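Local coordinates for IMC sub-compartment protein ISP3 (Toxoplasma gondii, PDB 4CHJ) that adopts a pleckstrin homology fold, belongs to the inner membrane complex sub-compartment proteins critical for parasite replication, and probably acts in daughter-cell formation during endodyogeny, at residues F126-I131 and Q135-F140. Residues are numbered along the deposited sequence; the frame is centred on the assembly and turned at random.
Sequences FSFKDI and QCFVSF
With its CG anti to the backbone N (chi1 -179°), Phe137 carries its ring off the helix toward the phenyl groups of Phe126 and Phe128, both of which have CG anti to their own carbonyl carbon (chi1 near -70°). The three buried rings form an aromatic cluster. Phe128 brings the CE1-CZ side of its ring over one face of Phe137, where its CZ lies 3.3 Å from Phe137 CG, displaced toward the rim; the two planes are inclined at 42°. At the far end of the same ring, Phe137 CZ comes within 3.4 Å of Phe126 CD2, again obliquely. Both neighbours therefore meet Phe137 from the same side of its ring plane, Phe128 near the root and Phe126 near the tip.

Where the chain turns into the helix, the first-turn bond from Gln135 N to Ile131 O measures 2.8 Å. Alongside it, the extended Gln135 side chain runs beside that of Ile131, its NE2 3.6 Å from Ile131 CG2. Asp130 is the N-cap, its OD1 accepting a hydrogen bond from Asp133 N.

The contact packs the C-terminal helix of the PH fold, 131-149, against strand 123-127 and the short link that joins the two. Phe126 extends the cluster edge-to-face to Phe115 and touches Met48 and Val50 of strand 46-51, while Cys136 and Phe140 meet Phe35 of helix 32-44.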
loop_
_atom_site.group_PDB
_atom_site.type_symbol
_atom_site.label_atom_id
_atom_site.label_comp_id
_atom_site.label_asym_id
_atom_site.label_seq_id
_atom_site.Cartn_x
_atom_site.Cartn_y
_atom_site.Cartn_z
ATOM N N PHE A 126 -4.822 -1.975 -1.417
ATOM C CA PHE A 126 -4.057 -2.611 -2.501
ATOM C C PHE A 126 -3.811 -4.082 -2.150
ATOM O O PHE A 126 -3.517 -4.409 -1.016
ATOM C CB PHE A 126 -2.695 -1.919 -2.662
ATOM C CG PHE A 126 -2.773 -0.521 -3.226
ATOM C CD1 PHE A 126 -3.980 0.012 -3.677
ATOM C CD2 PHE A 126 -1.635 0.252 -3.328
ATOM C CE1 PHE A 126 -4.038 1.287 -4.209
ATOM C CE2 PHE A 126 -1.684 1.520 -3.872
ATOM C CZ PHE A 126 -2.892 2.037 -4.318
ATOM N N SER A 127 -3.939 -4.944 -3.145
ATOM C CA SER A 127 -3.595 -6.338 -3.031
ATOM C C SER A 127 -2.392 -6.643 -3.939
ATOM O O SER A 127 -2.372 -6.270 -5.122
ATOM C CB SER A 127 -4.775 -7.207 -3.441
ATOM O OG SER A 127 -4.457 -8.579 -3.278
ATOM N N PHE A 128 -1.367 -7.262 -3.361
ATOM C CA PHE A 128 -0.101 -7.478 -4.082
ATOM C C PHE A 128 0.055 -8.928 -4.425
ATOM O O PHE A 128 -0.672 -9.787 -3.893
ATOM C CB PHE A 128 1.099 -6.997 -3.256
ATOM C CG PHE A 128 1.185 -5.508 -3.153
ATOM C CD1 PHE A 128 0.479 -4.834 -2.161
ATOM C CD2 PHE A 128 1.831 -4.773 -4.141
ATOM C CE1 PHE A 128 0.488 -3.465 -2.115
ATOM C CE2 PHE A 128 1.847 -3.401 -4.092
ATOM C CZ PHE A 128 1.156 -2.745 -3.091
ATOM N N LYS A 129 1.000 -9.210 -5.328
ATOM C CA LYS A 129 1.030 -10.495 -6.014
ATOM C C LYS A 129 1.484 -11.594 -5.039
ATOM O O LYS A 129 1.124 -12.753 -5.200
ATOM C CB LYS A 129 1.922 -10.421 -7.257
ATOM C CG LYS A 129 1.946 -11.705 -8.068
ATOM C CD LYS A 129 2.803 -11.603 -9.334
ATOM C CE LYS A 129 2.817 -12.922 -10.100
ATOM N NZ LYS A 129 3.653 -12.827 -11.340
ATOM N N ASP A 130 2.198 -11.199 -3.983
ATOM C CA ASP A 130 2.580 -12.114 -2.904
ATOM C C ASP A 130 2.794 -11.355 -1.581
ATOM O O ASP A 130 2.762 -10.123 -1.552
ATOM C CB ASP A 130 3.868 -12.868 -3.286
ATOM C CG ASP A 130 5.061 -11.938 -3.485
ATOM O OD1 ASP A 130 5.112 -10.879 -2.843
ATOM O OD2 ASP A 130 5.944 -12.262 -4.289
ATOM N N ILE A 131 3.080 -12.100 -0.518
ATOM C CA ILE A 131 3.106 -11.565 0.839
ATOM C C ILE A 131 4.257 -10.604 1.004
ATOM O O ILE A 131 4.138 -9.550 1.638
ATOM C CB ILE A 131 3.272 -12.687 1.872
ATOM C CG1 ILE A 131 2.152 -13.712 1.707
ATOM C CG2 ILE A 131 3.249 -12.107 3.278
ATOM C CD1 ILE A 131 2.002 -14.698 2.857
ATOM N N GLN A 135 4.310 -6.813 2.217
ATOM C CA GLN A 135 5.069 -6.397 3.380
ATOM C C GLN A 135 6.094 -5.318 3.043
ATOM O O GLN A 135 6.367 -4.453 3.871
ATOM C CB GLN A 135 5.727 -7.607 4.032
ATOM C CG GLN A 135 4.706 -8.650 4.458
ATOM C CD GLN A 135 5.261 -9.679 5.417
ATOM O OE1 GLN A 135 6.463 -9.940 5.448
ATOM N NE2 GLN A 135 4.372 -10.306 6.176
ATOM N N CYS A 136 6.570 -5.301 1.803
ATOM C CA CYS A 136 7.388 -4.188 1.312
ATOM C C CYS A 136 6.604 -2.901 1.171
ATOM O O CYS A 136 7.121 -1.809 1.440
ATOM C CB CYS A 136 8.013 -4.529 -0.041
ATOM S SG CYS A 136 9.284 -5.804 0.073
ATOM N N PHE A 137 5.380 -2.998 0.670
ATOM C CA PHE A 137 4.578 -1.804 0.479
ATOM C C PHE A 137 4.266 -1.244 1.856
ATOM O O PHE A 137 4.401 -0.039 2.104
ATOM C CB PHE A 137 3.332 -2.154 -0.295
ATOM C CG PHE A 137 2.448 -0.997 -0.567
ATOM C CD1 PHE A 137 2.861 0.026 -1.375
ATOM C CD2 PHE A 137 1.170 -0.943 -0.019
ATOM C CE1 PHE A 137 2.038 1.105 -1.617
ATOM C CE2 PHE A 137 0.337 0.126 -0.277
ATOM C CZ PHE A 137 0.769 1.142 -1.082
ATOM N N VAL A 138 4.028 -2.142 2.805
ATOM C CA VAL A 138 3.831 -1.734 4.192
ATOM C C VAL A 138 5.049 -0.920 4.734
ATOM O O VAL A 138 4.885 0.149 5.357
ATOM C CB VAL A 138 3.504 -2.952 5.110
ATOM C CG1 VAL A 138 3.492 -2.542 6.578
ATOM C CG2 VAL A 138 2.144 -3.544 4.765
ATOM N N SER A 139 6.255 -1.391 4.450
ATOM C CA SER A 139 7.467 -0.725 4.936
ATOM C C SER A 139 7.683 0.579 4.215
ATOM O O SER A 139 8.086 1.562 4.820
ATOM C CB SER A 139 8.676 -1.625 4.759
ATOM O OG SER A 139 8.649 -2.642 5.738
ATOM N N PHE A 140 7.387 0.599 2.923
ATOM C CA PHE A 140 7.507 1.826 2.159
ATOM C C PHE A 140 6.543 2.874 2.705
ATOM O O PHE A 140 6.906 4.031 2.883
ATOM C CB PHE A 140 7.217 1.548 0.684
ATOM C CG PHE A 140 6.929 2.777 -0.120
ATOM C CD1 PHE A 140 7.890 3.751 -0.286
ATOM C CD2 PHE A 140 5.690 2.960 -0.704
ATOM C CE1 PHE A 140 7.627 4.886 -1.024
ATOM C CE2 PHE A 140 5.418 4.091 -1.444
ATOM C CZ PHE A 140 6.388 5.056 -1.604
#